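Local coordinates for hypoxanthine-guanine phosphoribosyltransferase (Thermus thermophilus, PDB 3ACD), which probably catalyses the magnesium-dependent transfer of a phosphoribosyl group to hypoxanthine or guanine, giving IMP or GMP in purine salvage, at residues A[89-100]-A[117-128]. Numbering follows the deposited sequence.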
loop_
_atom_site.group_PDB
_atom_site.type_symbol
_atom_site.label_atom_id
_atom_site.label_comp_id
_atom_site.label_asym_id
_atom_site.label_seq_id
_atom_site.Cartn_x
_atom_site.Cartn_y
_atom_site.Cartn_z
ATOM N N LEU A 89 5.710 -7.746 -13.107
ATOM C CA LEU A 89 6.299 -8.320 -11.903
ATOM C C LEU A 89 7.808 -8.097 -11.923
ATOM O O LEU A 89 8.421 -8.080 -12.990
ATOM C CB LEU A 89 6.011 -9.826 -11.839
ATOM C CG LEU A 89 4.566 -10.321 -11.691
ATOM C CD1 LEU A 89 3.698 -9.802 -12.827
ATOM C CD2 LEU A 89 4.560 -11.840 -11.683
ATOM N N ARG A 90 8.401 -7.934 -10.744
ATOM C CA ARG A 90 9.839 -7.716 -10.630
ATOM C C ARG A 90 10.559 -8.913 -10.018
ATOM O O ARG A 90 11.718 -9.177 -10.338
ATOM C CB ARG A 90 10.119 -6.466 -9.793
ATOM C CG ARG A 90 9.721 -5.165 -10.467
ATOM C CD ARG A 90 9.902 -3.980 -9.532
ATOM N NE ARG A 90 11.270 -3.879 -9.028
ATOM C CZ ARG A 90 11.691 -2.935 -8.193
ATOM N NH1 ARG A 90 10.853 -2.001 -7.760
ATOM N NH2 ARG A 90 12.954 -2.922 -7.787
ATOM N N LEU A 91 9.873 -9.630 -9.134
ATOM C CA LEU A 91 10.450 -10.798 -8.478
ATOM C C LEU A 91 9.961 -12.081 -9.139
ATOM O O LEU A 91 8.850 -12.138 -9.659
ATOM C CB LEU A 91 10.088 -10.810 -6.990
ATOM C CG LEU A 91 10.826 -9.819 -6.079
ATOM C CD1 LEU A 91 10.572 -8.389 -6.526
ATOM C CD2 LEU A 91 10.362 -10.015 -4.647
ATOM N N PRO A 92 10.796 -13.130 -9.137
ATOM C CA PRO A 92 10.423 -14.409 -9.748
ATOM C C PRO A 92 9.269 -15.078 -9.012
ATOM O O PRO A 92 9.171 -14.982 -7.789
ATOM C CB PRO A 92 11.707 -15.235 -9.640
ATOM C CG PRO A 92 12.795 -14.197 -9.603
ATOM C CD PRO A 92 12.201 -13.150 -8.694
ATOM N N ILE A 93 8.387 -15.743 -9.751
ATOM C CA ILE A 93 7.289 -16.444 -9.100
ATOM C C ILE A 93 7.374 -17.939 -9.379
ATOM O O ILE A 93 6.636 -18.729 -8.794
ATOM C CB ILE A 93 5.906 -15.926 -9.542
ATOM C CG1 ILE A 93 5.663 -16.245 -11.014
ATOM C CG2 ILE A 93 5.805 -14.426 -9.275
ATOM C CD1 ILE A 93 4.231 -15.985 -11.442
ATOM N N HIS A 94 8.276 -18.334 -10.272
ATOM C CA HIS A 94 8.422 -19.754 -10.572
ATOM C C HIS A 94 8.846 -20.486 -9.306
ATOM O O HIS A 94 9.790 -20.080 -8.624
ATOM C CB HIS A 94 9.457 -19.979 -11.683
ATOM C CG HIS A 94 9.677 -21.423 -12.013
ATOM N ND1 HIS A 94 10.596 -22.208 -11.350
ATOM C CD2 HIS A 94 9.064 -22.236 -12.905
ATOM C CE1 HIS A 94 10.540 -23.442 -11.820
ATOM N NE2 HIS A 94 9.618 -23.486 -12.765
ATOM N N GLY A 95 8.125 -21.553 -8.980
ATOM C CA GLY A 95 8.450 -22.328 -7.797
ATOM C C GLY A 95 8.059 -21.686 -6.479
ATOM O O GLY A 95 8.363 -22.230 -5.422
ATOM N N ARG A 96 7.391 -20.534 -6.524
ATOM C CA ARG A 96 6.972 -19.860 -5.294
ATOM C C ARG A 96 5.512 -20.167 -4.977
ATOM O O ARG A 96 4.723 -20.493 -5.870
ATOM C CB ARG A 96 7.111 -18.328 -5.412
ATOM C CG ARG A 96 8.531 -17.764 -5.552
ATOM C CD ARG A 96 9.418 -18.094 -4.356
ATOM N NE ARG A 96 8.911 -17.571 -3.086
ATOM C CZ ARG A 96 8.984 -16.298 -2.701
ATOM N NH1 ARG A 96 9.544 -15.384 -3.488
ATOM N NH2 ARG A 96 8.501 -15.940 -1.517
ATOM N N ASP A 97 5.164 -20.074 -3.698
ATOM C CA ASP A 97 3.786 -20.270 -3.267
ATOM C C ASP A 97 3.231 -18.853 -3.269
ATOM O O ASP A 97 3.458 -18.074 -2.345
ATOM C CB ASP A 97 3.747 -20.893 -1.875
ATOM C CG ASP A 97 4.231 -22.328 -1.881
ATOM O OD1 ASP A 97 3.631 -23.145 -2.609
ATOM O OD2 ASP A 97 5.209 -22.636 -1.176
ATOM N N VAL A 98 2.524 -18.528 -4.345
ATOM C CA VAL A 98 1.968 -17.200 -4.552
ATOM C C VAL A 98 0.573 -16.956 -3.989
ATOM O O VAL A 98 -0.293 -17.832 -4.018
ATOM C CB VAL A 98 1.929 -16.875 -6.068
ATOM C CG1 VAL A 98 1.379 -15.470 -6.297
ATOM C CG2 VAL A 98 3.328 -17.011 -6.665
ATOM N N ILE A 99 0.372 -15.751 -3.466
ATOM C CA ILE A 99 -0.931 -15.347 -2.956
ATOM C C ILE A 99 -1.252 -14.012 -3.617
ATOM O O ILE A 99 -0.549 -13.026 -3.405
ATOM C CB ILE A 99 -0.950 -15.135 -1.424
ATOM C CG1 ILE A 99 -0.610 -16.436 -0.689
ATOM C CG2 ILE A 99 -2.342 -14.651 -1.000
ATOM C CD1 ILE A 99 -0.539 -16.275 0.827
ATOM N N VAL A 100 -2.297 -13.996 -4.436
ATOM C CA VAL A 100 -2.722 -12.776 -5.111
ATOM C C VAL A 100 -3.590 -12.003 -4.122
ATOM O O VAL A 100 -4.452 -12.586 -3.469
ATOM C CB VAL A 100 -3.566 -13.093 -6.367
ATOM C CG1 VAL A 100 -4.040 -11.798 -7.022
ATOM C CG2 VAL A 100 -2.744 -13.918 -7.355
ATOM N N TYR A 117 -2.005 -15.726 -16.316
ATOM C CA TYR A 117 -0.696 -15.116 -16.519
ATOM C C TYR A 117 0.322 -15.681 -15.530
ATOM O O TYR A 117 1.422 -16.089 -15.914
ATOM C CB TYR A 117 -0.789 -13.599 -16.344
ATOM C CG TYR A 117 0.538 -12.888 -16.482
ATOM C CD1 TYR A 117 1.182 -12.803 -17.718
ATOM C CD2 TYR A 117 1.155 -12.303 -15.376
ATOM C CE1 TYR A 117 2.410 -12.152 -17.848
ATOM C CE2 TYR A 117 2.384 -11.651 -15.493
ATOM C CZ TYR A 117 3.004 -11.579 -16.733
ATOM O OH TYR A 117 4.213 -10.935 -16.858
ATOM N N LEU A 118 -0.054 -15.701 -14.255
ATOM C CA LEU A 118 0.819 -16.208 -13.205
ATOM C C LEU A 118 1.106 -17.702 -13.351
ATOM O O LEU A 118 2.246 -18.144 -13.185
ATOM C CB LEU A 118 0.194 -15.948 -11.830
ATOM C CG LEU A 118 -0.087 -14.491 -11.446
ATOM C CD1 LEU A 118 -0.709 -14.447 -10.058
ATOM C CD2 LEU A 118 1.208 -13.685 -11.473
ATOM N N GLU A 119 0.074 -18.480 -13.659
ATOM C CA GLU A 119 0.247 -19.921 -13.803
ATOM C C GLU A 119 1.212 -20.271 -14.932
ATOM O O GLU A 119 1.897 -21.293 -14.872
ATOM C CB GLU A 119 -1.104 -20.599 -14.046
ATOM C CG GLU A 119 -2.028 -20.580 -12.835
ATOM C CD GLU A 119 -1.483 -21.379 -11.661
ATOM O OE1 GLU A 119 -0.327 -21.848 -11.733
ATOM O OE2 GLU A 119 -2.214 -21.536 -10.661
ATOM N N ALA A 120 1.264 -19.419 -15.949
ATOM C CA ALA A 120 2.147 -19.639 -17.092
ATOM C C ALA A 120 3.618 -19.682 -16.678
ATOM O O ALA A 120 4.447 -20.265 -17.379
ATOM C CB ALA A 120 1.929 -18.550 -18.131
ATOM N N ARG A 121 3.942 -19.067 -15.541
ATOM C CA ARG A 121 5.321 -19.063 -15.060
ATOM C C ARG A 121 5.604 -20.230 -14.127
ATOM O O ARG A 121 6.701 -20.359 -13.582
ATOM C CB ARG A 121 5.643 -17.739 -14.371
ATOM C CG ARG A 121 5.633 -16.566 -15.332
ATOM C CD ARG A 121 6.349 -15.378 -14.743
ATOM N NE ARG A 121 6.440 -14.279 -15.697
ATOM C CZ ARG A 121 7.182 -13.197 -15.509
ATOM N NH1 ARG A 121 7.899 -13.073 -14.404
ATOM N NH2 ARG A 121 7.201 -12.238 -16.423
ATOM N N LYS A 122 4.595 -21.072 -13.943
ATOM C CA LYS A 122 4.711 -22.267 -13.120
ATOM C C LYS A 122 5.085 -22.074 -11.651
ATOM O O LYS A 122 6.129 -22.543 -11.193
ATOM C CB LYS A 122 5.699 -23.238 -13.772
ATOM C CG LYS A 122 5.349 -23.583 -15.208
ATOM C CD LYS A 122 6.381 -24.512 -15.822
ATOM C CE LYS A 122 6.025 -24.844 -17.260
ATOM N NZ LYS A 122 5.913 -23.612 -18.088
ATOM N N PRO A 123 4.236 -21.371 -10.891
ATOM C CA PRO A 123 4.535 -21.168 -9.472
ATOM C C PRO A 123 4.246 -22.486 -8.753
ATOM O O PRO A 123 3.561 -23.346 -9.305
ATOM C CB PRO A 123 3.564 -20.058 -9.076
ATOM C CG PRO A 123 2.390 -20.320 -9.955
ATOM C CD PRO A 123 3.033 -20.621 -11.290
ATOM N N ALA A 124 4.768 -22.655 -7.545
ATOM C CA ALA A 124 4.527 -23.885 -6.791
ATOM C C ALA A 124 3.035 -24.014 -6.481
ATOM O O ALA A 124 2.485 -25.116 -6.427
ATOM C CB ALA A 124 5.336 -23.874 -5.498
ATOM N N SER A 125 2.383 -22.874 -6.275
ATOM C CA SER A 125 0.955 -22.851 -5.985
ATOM C C SER A 125 0.465 -21.414 -6.023
ATOM O O SER A 125 1.258 -20.477 -5.948
ATOM C CB SER A 125 0.666 -23.443 -4.602
ATOM O OG SER A 125 1.159 -22.604 -3.570
ATOM N N VAL A 126 -0.846 -21.251 -6.150
ATOM C CA VAL A 126 -1.442 -19.925 -6.177
ATOM C C VAL A 126 -2.774 -19.926 -5.445
ATOM O O VAL A 126 -3.642 -20.754 -5.720
ATOM C CB VAL A 126 -1.717 -19.430 -7.619
ATOM C CG1 VAL A 126 -2.341 -18.034 -7.574
ATOM C CG2 VAL A 126 -0.434 -19.412 -8.431
ATOM N N ARG A 127 -2.917 -19.007 -4.498
ATOM C CA ARG A 127 -4.168 -18.848 -3.777
ATOM C C ARG A 127 -4.540 -17.379 -3.883
ATOM O O ARG A 127 -3.688 -16.538 -4.168
ATOM C CB ARG A 127 -4.040 -19.282 -2.316
ATOM C CG ARG A 127 -4.103 -20.798 -2.162
ATOM C CD ARG A 127 -4.274 -21.240 -0.718
ATOM N NE ARG A 127 -4.403 -22.693 -0.644
ATOM C CZ ARG A 127 -4.566 -23.381 0.482
ATOM N NH1 ARG A 127 -4.621 -22.750 1.649
ATOM N NH2 ARG A 127 -4.671 -24.703 0.438
ATOM N N VAL A 128 -5.811 -17.072 -3.661
ATOM C CA VAL A 128 -6.282 -15.702 -3.782
ATOM C C VAL A 128 -6.886 -15.134 -2.505
ATOM O O VAL A 128 -7.675 -15.793 -1.828
ATOM C CB VAL A 128 -7.347 -15.600 -4.907
ATOM C CG1 VAL A 128 -7.916 -14.191 -4.978
ATOM C CG2 VAL A 128 -6.729 -15.993 -6.238
HETATM O O HOH W 1 9.485 -11.331 -12.553
HETATM O O HOH W 2 9.082 -9.901 -15.256
HETATM O O HOH W 3 0.001 -20.247 -2.630
#
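V100 and L118 meet within the right-handed beta-alpha-beta crossover in which helix 109-119 links strand 97-102 to the adjacent parallel strand 125-130, the repeating element of the Rossmann-like phosphoribosyltransferase fold. V100 CG2 presses on L118 CD1 at 3.4 Å, tight for two methyls, and V126 CG1 flanks the same methyl of V100. Further out, I93 crosses the chain of R121 at about a right angle: with chi1 at 66°, its CG1 lies between backbone N and carbonyl carbon, and its CD1 reaches both R121 CB and L118 CD2. R121 then extends beyond I93 so that its guanidinium donates from its edge to two waters, NH1 to water 1 and NH2 to water 2, the latter donating on to L89 O. The strands are laced in parallel register by V98 N to S125 O (2.8 Å), R127 N to V98 O (2.9 Å) and V100 N to R127 O. On the other face of the sheet from V98 and V100, S125 OG donates to the anti lone pair of D97 OD1 at 2.7 Å. An alanine here would probably leave the S125 hydroxyl without its carboxylate acceptor, held by water 3 alone among the partners described. That water bridges S125 OG to V98 O.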